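Tv2483 (Treponema vincentii, PDB 6DET) binds L-arginine with high selectivity and probably serves as the solute-binding lipoprotein of an amino-acid ABC transporter. Local coordinates at residues A[63-68]-A[219-224]; A[89-92]-A[98-101]; A[170-175]-A[184-189]. All coordinates share one frame; numbering follows the deposited sequence.

Contact 1: residues A[63-68]-A[219-224]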
ATOM      1  N   ILE A  63      -7.632   6.110  -5.124  1.00 33.65           N
ATOM      2  CA  ILE A  63      -8.974   6.194  -5.678  1.00 29.93           C
ATOM      3  C   ILE A  63      -9.036   7.281  -6.737  1.00 32.10           C
ATOM      4  O   ILE A  63      -9.650   7.104  -7.798  1.00 32.54           O
ATOM      5  CB  ILE A  63      -9.981   6.466  -4.538  1.00 34.68           C
ATOM      6  CG1 ILE A  63      -9.757   5.507  -3.357  1.00 34.56           C
ATOM      7  CG2 ILE A  63     -11.388   6.397  -5.044  1.00 35.72           C
ATOM      8  CD1 ILE A  63      -9.876   4.048  -3.682  1.00 36.35           C
ATOM      9  N   ASP A  64      -8.406   8.432  -6.473  1.00 32.14           N
ATOM     10  CA  ASP A  64      -8.430   9.496  -7.463  1.00 31.52           C
ATOM     11  C   ASP A  64      -7.714   9.052  -8.736  1.00 34.34           C
ATOM     12  O   ASP A  64      -8.184   9.310  -9.852  1.00 32.80           O
ATOM     13  CB  ASP A  64      -7.782  10.757  -6.893  1.00 33.83           C
ATOM     14  CG  ASP A  64      -8.709  11.534  -5.967  1.00 35.42           C
ATOM     15  OD1 ASP A  64      -9.911  11.237  -5.917  1.00 34.41           O
ATOM     16  OD2 ASP A  64      -8.218  12.461  -5.308  1.00 38.25           O
ATOM     17  N   ILE A  65      -6.593   8.341  -8.580  1.00 31.19           N
ATOM     18  CA  ILE A  65      -5.847   7.849  -9.742  1.00 28.37           C
ATOM     19  C   ILE A  65      -6.727   6.926 -10.585  1.00 30.22           C
ATOM     20  O   ILE A  65      -6.863   7.102 -11.806  1.00 32.46           O
ATOM     21  CB  ILE A  65      -4.547   7.143  -9.301  1.00 29.07           C
ATOM     22  CG1 ILE A  65      -3.543   8.141  -8.703  1.00 31.06           C
ATOM     23  CG2 ILE A  65      -3.891   6.438 -10.491  1.00 29.51           C
ATOM     24  CD1 ILE A  65      -2.332   7.523  -8.020  1.00 33.13           C
ATOM     25  N   PHE A  66      -7.311   5.901  -9.961  1.00 30.27           N
ATOM     26  CA  PHE A  66      -8.032   4.914 -10.754  1.00 32.19           C
ATOM     27  C   PHE A  66      -9.352   5.456 -11.266  1.00 33.25           C
ATOM     28  O   PHE A  66      -9.805   5.051 -12.341  1.00 33.40           O
ATOM     29  CB  PHE A  66      -8.249   3.629  -9.943  1.00 32.68           C
ATOM     30  CG  PHE A  66      -7.147   2.629 -10.130  1.00 29.93           C
ATOM     31  CD1 PHE A  66      -7.091   1.860 -11.275  1.00 34.68           C
ATOM     32  CD2 PHE A  66      -6.133   2.494  -9.196  1.00 34.66           C
ATOM     33  CE1 PHE A  66      -6.063   0.953 -11.483  1.00 36.51           C
ATOM     34  CE2 PHE A  66      -5.121   1.576  -9.398  1.00 31.55           C
ATOM     35  CZ  PHE A  66      -5.074   0.814 -10.528  1.00 34.83           C
ATOM     36  N   THR A  67      -9.982   6.389 -10.544  1.00 36.95           N
ATOM     37  CA  THR A  67     -11.224   6.968 -11.049  1.00 34.60           C
ATOM     38  C   THR A  67     -10.977   7.722 -12.354  1.00 37.37           C
ATOM     39  O   THR A  67     -11.747   7.597 -13.317  1.00 34.58           O
ATOM     40  CB  THR A  67     -11.839   7.898  -9.999  1.00 36.83           C
ATOM     41  OG1 THR A  67     -12.185   7.149  -8.822  1.00 37.46           O
ATOM     42  CG2 THR A  67     -13.094   8.569 -10.535  1.00 37.40           C
ATOM     43  N   GLU A  68      -9.897   8.514 -12.405  1.00 35.96           N
ATOM     44  CA  GLU A  68      -9.601   9.317 -13.588  1.00 37.30           C
ATOM     45  C   GLU A  68      -9.050   8.445 -14.709  1.00 36.62           C
ATOM     46  O   GLU A  68      -9.396   8.638 -15.880  1.00 35.05           O
ATOM     47  CB  GLU A  68      -8.615  10.436 -13.224  1.00 37.16           C
ATOM     48  CG  GLU A  68      -8.096  11.229 -14.421  1.00 36.03           C
ATOM     49  CD  GLU A  68      -9.190  11.934 -15.196  1.00 36.07           C
ATOM     50  OE1 GLU A  68     -10.364  11.945 -14.751  1.00 42.44           O
ATOM     51  OE2 GLU A  68      -8.874  12.490 -16.283  1.00 41.20           O
ATOM     52  N   TYR A 219       5.778   1.383  -4.111  1.00 24.49           N
ATOM     53  CA  TYR A 219       4.390   0.976  -4.244  1.00 24.93           C
ATOM     54  C   TYR A 219       4.094   0.783  -5.727  1.00 27.70           C
ATOM     55  O   TYR A 219       4.640   1.495  -6.575  1.00 26.03           O
ATOM     56  CB  TYR A 219       3.441   2.043  -3.711  1.00 30.00           C
ATOM     57  CG  TYR A 219       3.242   2.109  -2.188  1.00 25.02           C
ATOM     58  CD1 TYR A 219       3.675   1.099  -1.354  1.00 25.84           C
ATOM     59  CD2 TYR A 219       2.539   3.161  -1.655  1.00 29.74           C
ATOM     60  CE1 TYR A 219       3.397   1.159   0.056  1.00 29.46           C
ATOM     61  CE2 TYR A 219       2.269   3.253  -0.289  1.00 26.48           C
ATOM     62  CZ  TYR A 219       2.703   2.249   0.546  1.00 28.15           C
ATOM     63  OH  TYR A 219       2.372   2.324   1.888  1.00 28.73           O
ATOM     64  N   THR A 220       3.183  -0.134  -6.011  1.00 26.07           N
ATOM     65  CA  THR A 220       2.744  -0.433  -7.370  1.00 26.42           C
ATOM     66  C   THR A 220       1.255  -0.750  -7.337  1.00 28.36           C
ATOM     67  O   THR A 220       0.598  -0.692  -6.278  1.00 28.28           O
ATOM     68  CB  THR A 220       3.571  -1.596  -7.950  1.00 28.54           C
ATOM     69  OG1 THR A 220       3.228  -1.838  -9.326  1.00 29.40           O
ATOM     70  CG2 THR A 220       3.348  -2.866  -7.170  1.00 27.18           C
ATOM     71  N   PHE A 221       0.709  -1.091  -8.510  1.00 26.63           N
ATOM     72  CA  PHE A 221      -0.605  -1.703  -8.622  1.00 26.75           C
ATOM     73  C   PHE A 221      -0.391  -3.096  -9.201  1.00 29.74           C
ATOM     74  O   PHE A 221       0.344  -3.245 -10.189  1.00 29.65           O
ATOM     75  CB  PHE A 221      -1.535  -0.879  -9.498  1.00 28.41           C
ATOM     76  CG  PHE A 221      -1.675   0.531  -9.070  1.00 32.45           C
ATOM     77  CD1 PHE A 221      -2.000   0.848  -7.740  1.00 28.93           C
ATOM     78  CD2 PHE A 221      -1.470   1.561  -9.965  1.00 31.91           C
ATOM     79  CE1 PHE A 221      -2.107   2.169  -7.370  1.00 29.14           C
ATOM     80  CE2 PHE A 221      -1.586   2.874  -9.578  1.00 32.86           C
ATOM     81  CZ  PHE A 221      -1.905   3.171  -8.281  1.00 29.25           C
ATOM     82  N   ALA A 222      -0.968  -4.110  -8.554  1.00 29.17           N
ATOM     83  CA  ALA A 222      -0.692  -5.519  -8.858  1.00 26.45           C
ATOM     84  C   ALA A 222      -1.791  -6.119  -9.737  1.00 31.58           C
ATOM     85  O   ALA A 222      -2.983  -5.943  -9.456  1.00 32.76           O
ATOM     86  CB  ALA A 222      -0.578  -6.335  -7.566  1.00 29.68           C
ATOM     87  N   PHE A 223      -1.376  -6.883 -10.751  1.00 29.03           N
ATOM     88  CA  PHE A 223      -2.265  -7.489 -11.737  1.00 33.30           C
ATOM     89  C   PHE A 223      -1.950  -8.970 -11.849  1.00 31.97           C
ATOM     90  O   PHE A 223      -0.905  -9.439 -11.392  1.00 33.38           O
ATOM     91  CB  PHE A 223      -2.102  -6.826 -13.114  1.00 29.07           C
ATOM     92  CG  PHE A 223      -2.579  -5.417 -13.152  1.00 30.67           C
ATOM     93  CD1 PHE A 223      -1.799  -4.409 -12.604  1.00 29.40           C
ATOM     94  CD2 PHE A 223      -3.796  -5.091 -13.712  1.00 30.65           C
ATOM     95  CE1 PHE A 223      -2.220  -3.117 -12.618  1.00 26.74           C
ATOM     96  CE2 PHE A 223      -4.229  -3.778 -13.713  1.00 34.07           C
ATOM     97  CZ  PHE A 223      -3.420  -2.794 -13.134  1.00 26.53           C
ATOM     98  N   ARG A 224      -2.843  -9.710 -12.515  1.00 31.24           N
ATOM     99  CA  ARG A 224      -2.565 -11.112 -12.768  1.00 31.19           C
ATOM    100  C   ARG A 224      -1.336 -11.228 -13.654  1.00 30.76           C
ATOM    101  O   ARG A 224      -1.093 -10.385 -14.514  1.00 31.12           O
ATOM    102  CB  ARG A 224      -3.749 -11.784 -13.476  1.00 32.77           C
ATOM    103  CG  ARG A 224      -4.936 -12.093 -12.562  1.00 36.36           C
ATOM    104  CD  ARG A 224      -6.156 -12.638 -13.358  1.00 41.51           C
ATOM    105  NE  ARG A 224      -6.779 -11.558 -14.104  1.00 36.45           N
ATOM    106  CZ  ARG A 224      -7.763 -10.789 -13.657  1.00 42.89           C
ATOM    107  NH1 ARG A 224      -8.282 -10.985 -12.450  1.00 40.09           N
ATOM    108  NH2 ARG A 224      -8.228  -9.811 -14.427  1.00 36.19           N
TER
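Two first torsions bring the rings of F66 and F221 together. F221 carries CG beside its own backbone N and anti to its carbonyl carbon (chi1 -55°), which sends its ring off strand 215-223 toward the helix. F66 has a less relaxed first torsion (chi1 -91°), and its ring runs out from helix 61-73 until the CE2-CZ edge lies against its partner. The result is a T-shaped pair: F66 CE2 sits over the centre of the F221 ring, 3.4 Å above its plane, with ring centroids 4.6 Å apart and planes inclined at 65°. The contacts are evenly spread, F66 CE2 lying 3.6 Å from F221 CD1 and F66 CZ 3.7 Å from F221 CG. In the two-lobed fold of family 3 solute-binding proteins, the pair fastens helix 61-73 to the sheet of one lobe. This helix links the parallel neighbours 37-42 and 76-81, and F66 also rests on F79 of the latter strand. I65 adds a lighter touch, CG2 to F221 CE2 at 4.3 Å, and also packs on L238 of helix 228-243. F221 stacks with Y119 as well; two residues earlier Y219 touches the bound arginine, and its OH is hydrogen-bonded to D193. Within the helix, T67 OG1 bonds to I63 O at 2.7 Å from above the carbonyl plane, T67 N from the opposite face.

Contact 2: residues A[89-92]-A[98-101]. With ARG (arginine), chain B.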
ATOM      1  N   ILE A  89      -5.743 -14.735  -4.117  1.00 39.49           N
ATOM      2  CA  ILE A  89      -6.826 -15.597  -4.583  1.00 41.25           C
ATOM      3  C   ILE A  89      -7.902 -14.786  -5.289  1.00 40.41           C
ATOM      4  O   ILE A  89      -8.406 -15.190  -6.340  1.00 43.72           O
ATOM      5  CB  ILE A  89      -7.415 -16.389  -3.397  1.00 40.30           C
ATOM      6  CG1 ILE A  89      -6.348 -17.262  -2.729  1.00 63.10           C
ATOM      7  CG2 ILE A  89      -8.616 -17.237  -3.863  1.00 46.12           C
ATOM      8  CD1 ILE A  89      -5.599 -18.200  -3.664  1.00 88.94           C
ATOM      9  N   LEU A  90      -8.289 -13.636  -4.724  1.00 41.14           N
ATOM     10  CA  LEU A  90      -9.349 -12.842  -5.346  1.00 39.19           C
ATOM     11  C   LEU A  90      -8.934 -12.360  -6.728  1.00 38.26           C
ATOM     12  O   LEU A  90      -9.749 -12.331  -7.663  1.00 40.89           O
ATOM     13  CB  LEU A  90      -9.707 -11.659  -4.462  1.00 39.68           C
ATOM     14  CG  LEU A  90     -10.334 -12.100  -3.110  1.00 36.83           C
ATOM     15  CD1 LEU A  90     -10.326 -10.918  -2.153  1.00 45.12           C
ATOM     16  CD2 LEU A  90     -11.704 -12.614  -3.340  1.00 41.16           C
ATOM     17  N   LEU A  91      -7.667 -11.970  -6.866  1.00 36.60           N
ATOM     18  CA  LEU A  91      -7.140 -11.558  -8.163  1.00 33.39           C
ATOM     19  C   LEU A  91      -7.082 -12.730  -9.142  1.00 33.04           C
ATOM     20  O   LEU A  91      -7.561 -12.633 -10.284  1.00 35.30           O
ATOM     21  CB  LEU A  91      -5.754 -10.951  -7.950  1.00 33.84           C
ATOM     22  CG  LEU A  91      -5.018 -10.445  -9.198  1.00 32.38           C
ATOM     23  CD1 LEU A  91      -5.765  -9.273  -9.798  1.00 30.54           C
ATOM     24  CD2 LEU A  91      -3.577 -10.053  -8.850  1.00 32.44           C
ATOM     25  N   ASN A  92      -6.484 -13.845  -8.721  1.00 36.12           N
ATOM     26  CA  ASN A  92      -6.255 -14.954  -9.648  1.00 37.15           C
ATOM     27  C   ASN A  92      -7.541 -15.666 -10.054  1.00 48.51           C
ATOM     28  O   ASN A  92      -7.605 -16.250 -11.148  1.00 46.54           O
ATOM     29  CB  ASN A  92      -5.267 -15.934  -9.023  1.00 44.59           C
ATOM     30  CG  ASN A  92      -3.845 -15.451  -9.145  1.00 45.57           C
ATOM     31  OD1 ASN A  92      -3.562 -14.553  -9.935  1.00 42.64           O
ATOM     32  ND2 ASN A  92      -2.939 -16.043  -8.376  1.00 39.83           N
ATOM     33  N   CYS A  98      -7.224  -6.008 -10.213  1.00 31.92           N
ATOM     34  CA  CYS A  98      -5.953  -5.450  -9.769  1.00 29.72           C
ATOM     35  C   CYS A  98      -6.085  -5.114  -8.293  1.00 28.57           C
ATOM     36  O   CYS A  98      -7.184  -5.166  -7.721  1.00 30.60           O
ATOM     37  CB  CYS A  98      -5.575  -4.221 -10.586  1.00 32.72           C
ATOM     38  SG  CYS A  98      -6.684  -2.831 -10.436  1.00 33.04           S
ATOM     39  N   ILE A  99      -4.946  -4.785  -7.677  1.00 28.38           N
ATOM     40  CA  ILE A  99      -4.862  -4.530  -6.236  1.00 28.81           C
ATOM     41  C   ILE A  99      -4.151  -3.200  -6.036  1.00 29.23           C
ATOM     42  O   ILE A  99      -3.093  -2.974  -6.625  1.00 29.64           O
ATOM     43  CB  ILE A  99      -4.084  -5.627  -5.489  1.00 28.47           C
ATOM     44  CG1 ILE A  99      -4.624  -7.029  -5.811  1.00 29.64           C
ATOM     45  CG2 ILE A  99      -4.181  -5.382  -3.969  1.00 28.77           C
ATOM     46  CD1 ILE A  99      -3.639  -8.136  -5.482  1.00 33.81           C
ATOM     47  N   ALA A 100      -4.770  -2.307  -5.265  1.00 28.32           N
ATOM     48  CA  ALA A 100      -4.173  -1.031  -4.894  1.00 29.75           C
ATOM     49  C   ALA A 100      -4.114  -0.991  -3.358  1.00 30.58           C
ATOM     50  O   ALA A 100      -3.842  -2.021  -2.739  1.00 33.45           O
ATOM     51  CB  ALA A 100      -4.970   0.119  -5.526  1.00 29.90           C
ATOM     52  N   SER A 101      -4.327   0.173  -2.738  1.00 29.54           N
ATOM     53  CA  SER A 101      -4.226   0.334  -1.277  1.00 24.70           C
ATOM     54  C   SER A 101      -2.793   0.244  -0.765  1.00 28.22           C
ATOM     55  O   SER A 101      -2.546  -0.257   0.336  1.00 33.99           O
ATOM     56  CB  SER A 101      -5.114  -0.687  -0.536  1.00 25.90           C
ATOM     57  OG  SER A 101      -6.422  -0.362  -0.828  1.00 37.85           O
TER
HETATM   58  N   ARG B 500       2.300  -2.116   1.730  1.00 27.15           N
HETATM   59  CA  ARG B 500       1.415  -3.152   2.323  1.00 34.97           C
HETATM   60  C   ARG B 500       1.425  -4.392   1.436  1.00 36.76           C
HETATM   61  O   ARG B 500       1.782  -4.270   0.249  1.00 30.75           O
HETATM   62  CB  ARG B 500      -0.016  -2.636   2.468  1.00 31.47           C
HETATM   63  CG  ARG B 500      -0.179  -1.506   3.479  1.00 33.97           C
HETATM   64  CD  ARG B 500      -1.596  -0.944   3.553  1.00 34.94           C
HETATM   65  NE  ARG B 500      -2.517  -1.951   4.042  1.00 33.12           N
HETATM   66  CZ  ARG B 500      -3.425  -2.578   3.302  1.00 33.39           C
HETATM   67  NH1 ARG B 500      -4.173  -3.517   3.887  1.00 33.84           N
HETATM   68  NH2 ARG B 500      -3.577  -2.296   2.007  1.00 32.76           N
HETATM   69  OXT ARG B 500       1.064  -5.483   1.898  1.00 29.36           O
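The L91 side chain meets main-chain atoms of the strand as much as a side chain: its CD1 methyl lies 3.6 Å from C98 N and 3.8 Å from C98 CA, while the C98 side chain points away. The setting is a β-α-β crossover, in which the chain leaves strand 76-81, passes through helix 87-92 and returns as strand 98-104, with strand 37-42 between the two in the sheet. L91 seats this helix on the strand. With CG anti to the backbone N (chi1 -180°), its two methyls fork over the start of the strand. CD1 covers the backbone of C98, and CD2 meets I99 CD1 at 3.9 Å, the two side chains set at a slant to each other. Y113 touches both L91 and I99 and extends the apolar patch, and W84 also packs on I99. C98 turns to the other face of the sheet, where it meets F66 of helix 61-73, which places the two helices against opposite faces. Further along, the strand turns a corner at S101, whose backbone has a positive phi of 70°. This residue belongs to the arginine pocket, and its OG is held by S50 OG and S43 O. Its carbonyl is the part given to the ligand: the guanidinium NH2 of the bound arginine donates to S101 O at 2.8 Å and lies 3.4 Å from S101 CB.

Contact 3: residues A[170-175]-A[184-189]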
ATOM      1  N   LYS A 170       3.209 -10.217  16.152  1.00 44.21           N
ATOM      2  CA  LYS A 170       1.760 -10.416  16.201  1.00 44.46           C
ATOM      3  C   LYS A 170       1.156  -9.804  14.947  1.00 45.63           C
ATOM      4  O   LYS A 170       1.328  -8.608  14.696  1.00 41.72           O
ATOM      5  CB  LYS A 170       1.129  -9.790  17.445  1.00 53.11           C
ATOM      6  CG  LYS A 170       1.306 -10.620  18.694  1.00 87.95           C
ATOM      7  CD  LYS A 170       0.590 -10.010  19.881  1.00131.27           C
ATOM      8  CE  LYS A 170       0.836 -10.832  21.129  1.00164.31           C
ATOM      9  NZ  LYS A 170       0.394 -12.241  20.960  1.00182.18           N
ATOM     10  N   ALA A 171       0.445 -10.617  14.175  1.00 48.58           N
ATOM     11  CA  ALA A 171      -0.202 -10.165  12.952  1.00 39.67           C
ATOM     12  C   ALA A 171      -1.649  -9.794  13.243  1.00 45.38           C
ATOM     13  O   ALA A 171      -2.378 -10.566  13.879  1.00 47.19           O
ATOM     14  CB  ALA A 171      -0.150 -11.244  11.872  1.00 45.55           C
ATOM     15  N   MET A 172      -2.055  -8.619  12.783  1.00 45.17           N
ATOM     16  CA  MET A 172      -3.393  -8.098  13.001  1.00 50.55           C
ATOM     17  C   MET A 172      -4.062  -7.747  11.678  1.00 49.41           C
ATOM     18  O   MET A 172      -3.409  -7.588  10.644  1.00 41.81           O
ATOM     19  CB  MET A 172      -3.314  -6.892  13.927  1.00 50.85           C
ATOM     20  CG  MET A 172      -2.376  -7.191  15.082  1.00 59.51           C
ATOM     21  SD  MET A 172      -2.608  -6.153  16.527  1.00 66.18           S
ATOM     22  CE  MET A 172      -1.916  -7.224  17.791  1.00 79.21           C
ATOM     23  N   ALA A 173      -5.389  -7.648  11.714  1.00 39.85           N
ATOM     24  CA  ALA A 173      -6.178  -7.547  10.493  1.00 39.45           C
ATOM     25  C   ALA A 173      -6.376  -6.127   9.978  1.00 48.73           C
ATOM     26  O   ALA A 173      -6.730  -5.957   8.800  1.00 48.96           O
ATOM     27  CB  ALA A 173      -7.562  -8.174  10.722  1.00 47.53           C
ATOM     28  N   THR A 174      -6.224  -5.110  10.823  1.00 40.78           N
ATOM     29  CA  THR A 174      -6.325  -3.726  10.377  1.00 44.91           C
ATOM     30  C   THR A 174      -5.204  -2.876  10.955  1.00 46.14           C
ATOM     31  O   THR A 174      -4.519  -3.241  11.924  1.00 41.75           O
ATOM     32  CB  THR A 174      -7.656  -3.076  10.770  1.00 44.57           C
ATOM     33  OG1 THR A 174      -7.662  -2.806  12.178  1.00 41.25           O
ATOM     34  CG2 THR A 174      -8.845  -3.986  10.443  1.00 42.13           C
ATOM     35  N   ILE A 175      -5.095  -1.672  10.402  1.00 37.83           N
ATOM     36  CA  ILE A 175      -4.106  -0.726  10.906  1.00 43.89           C
ATOM     37  C   ILE A 175      -4.537  -0.200  12.270  1.00 46.87           C
ATOM     38  O   ILE A 175      -3.706   0.004  13.168  1.00 43.29           O
ATOM     39  CB  ILE A 175      -3.900   0.412   9.890  1.00 39.96           C
ATOM     40  CG1 ILE A 175      -3.305  -0.136   8.578  1.00 38.46           C
ATOM     41  CG2 ILE A 175      -3.013   1.509  10.480  1.00 39.32           C
ATOM     42  CD1 ILE A 175      -3.406   0.856   7.414  1.00 38.13           C
ATOM     43  N   SER A 184      -2.547  -0.595  24.147  1.00 73.01           N
ATOM     44  CA  SER A 184      -2.909  -1.610  25.133  1.00 71.34           C
ATOM     45  C   SER A 184      -1.708  -2.108  25.921  1.00 70.39           C
ATOM     46  O   SER A 184      -1.855  -2.494  27.076  1.00 69.42           O
ATOM     47  CB  SER A 184      -3.565  -2.813  24.449  1.00 72.26           C
ATOM     48  OG  SER A 184      -4.834  -2.503  23.904  1.00 74.53           O
ATOM     49  N   GLY A 185      -0.524  -2.153  25.313  1.00 59.67           N
ATOM     50  CA  GLY A 185       0.558  -2.937  25.870  1.00 56.89           C
ATOM     51  C   GLY A 185       0.569  -4.377  25.407  1.00 62.19           C
ATOM     52  O   GLY A 185       1.388  -5.168  25.898  1.00 59.66           O
ATOM     53  N   THR A 186      -0.339  -4.743  24.499  1.00 60.83           N
ATOM     54  CA  THR A 186      -0.317  -6.049  23.850  1.00 71.64           C
ATOM     55  C   THR A 186       0.946  -6.225  23.021  1.00 63.14           C
ATOM     56  O   THR A 186       1.393  -7.353  22.778  1.00 58.76           O
ATOM     57  CB  THR A 186      -1.570  -6.177  22.978  1.00 82.85           C
ATOM     58  OG1 THR A 186      -2.722  -6.175  23.834  1.00 89.17           O
ATOM     59  CG2 THR A 186      -1.554  -7.439  22.125  1.00 89.96           C
ATOM     60  N   CYS A 187       1.517  -5.121  22.563  1.00 56.41           N
ATOM     61  CA  CYS A 187       2.809  -5.132  21.897  1.00 49.87           C
ATOM     62  C   CYS A 187       3.580  -3.907  22.362  1.00 48.63           C
ATOM     63  O   CYS A 187       3.011  -2.973  22.923  1.00 53.01           O
ATOM     64  CB  CYS A 187       2.663  -5.127  20.383  1.00 47.88           C
ATOM     65  SG  CYS A 187       1.934  -3.608  19.771  1.00 48.20           S
ATOM     66  N   ASP A 188       4.888  -3.921  22.107  1.00 47.22           N
ATOM     67  CA  ASP A 188       5.782  -2.822  22.453  1.00 43.91           C
ATOM     68  C   ASP A 188       6.052  -1.886  21.289  1.00 45.41           C
ATOM     69  O   ASP A 188       6.506  -0.756  21.504  1.00 42.14           O
ATOM     70  CB  ASP A 188       7.120  -3.374  22.939  1.00 43.23           C
ATOM     71  CG  ASP A 188       6.963  -4.355  24.072  1.00 49.14           C
ATOM     72  OD1 ASP A 188       6.723  -3.878  25.189  1.00 50.77           O
ATOM     73  OD2 ASP A 188       7.102  -5.578  23.838  1.00 52.95           O
ATOM     74  N   ALA A 189       5.812  -2.345  20.070  1.00 38.27           N
ATOM     75  CA  ALA A 189       6.023  -1.544  18.880  1.00 36.25           C
ATOM     76  C   ALA A 189       5.159  -2.112  17.769  1.00 36.59           C
ATOM     77  O   ALA A 189       4.680  -3.247  17.864  1.00 39.22           O
ATOM     78  CB  ALA A 189       7.479  -1.552  18.454  1.00 39.97           C
TER
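A second β-α-β crossover, in the other lobe from the paired phenylalanines, joins strand 167-172 through helix 175-184 to strand 189-193, and K170, M172 and T186 meet where the helix has ended and the chain turns back toward the sheet. Strand 143-148 runs parallel to both strands and lies between them. The helix is marked at each end: T174 is its N-cap, with OG1 bonded to Q177 N, and G185 leaves the helical conformation with a positive phi of 88°. T186 follows directly. Its CG2 methyl, anti to the backbone N, faces the strand and receives K170 CD at 4.0 Å. The lysine chain crosses the threonine at about a right angle, running on with CE 3.9 Å from the carbonyl oxygen of T186. M172, two residues further along the strand, comes to the same methyl more loosely, its CE 4.4 Å from T186 CG2. Both M172 and T186 also touch A181, so the helix shares in this small cluster, and C187, the next residue, packs on the same alanine and on A146 of strand 143-148. Beyond CB the K170 chain is extended until its last torsion, where a bend (chi4 -58°) leaves NZ 5.3 Å from T186 O, farther than CE. The contact is therefore made by the hydrocarbon part of the lysine alone. At this exposed edge it gives van der Waals packing of lysine methylenes on a methyl and on the carbonyl oxygen of T186, and the ammonium turns away from the threonine rather than being tied to its carbonyl.

How the contacts relate
Contacts 1 and 2 belong to one lobe, with centres about 10 Å apart, and they meet directly: strands 215-223 and 98-104 are antiparallel neighbours, A222 O probably bonding to I99 N, and R224 NH1 probably bonds to L91 O at the end of helix 87-92. Contact 3 lies in the other lobe, its centre about 28 Å from that of contact 1 and about 25 Å from that of contact 2, and touches neither. Along the chain contact 2 closes first and contact 3 follows, both falling between the segments of contact 1, whose second segment thus returns to the first lobe. The arginine site draws on both lobes, S101 and S104 from one, E148 and D193 from the other.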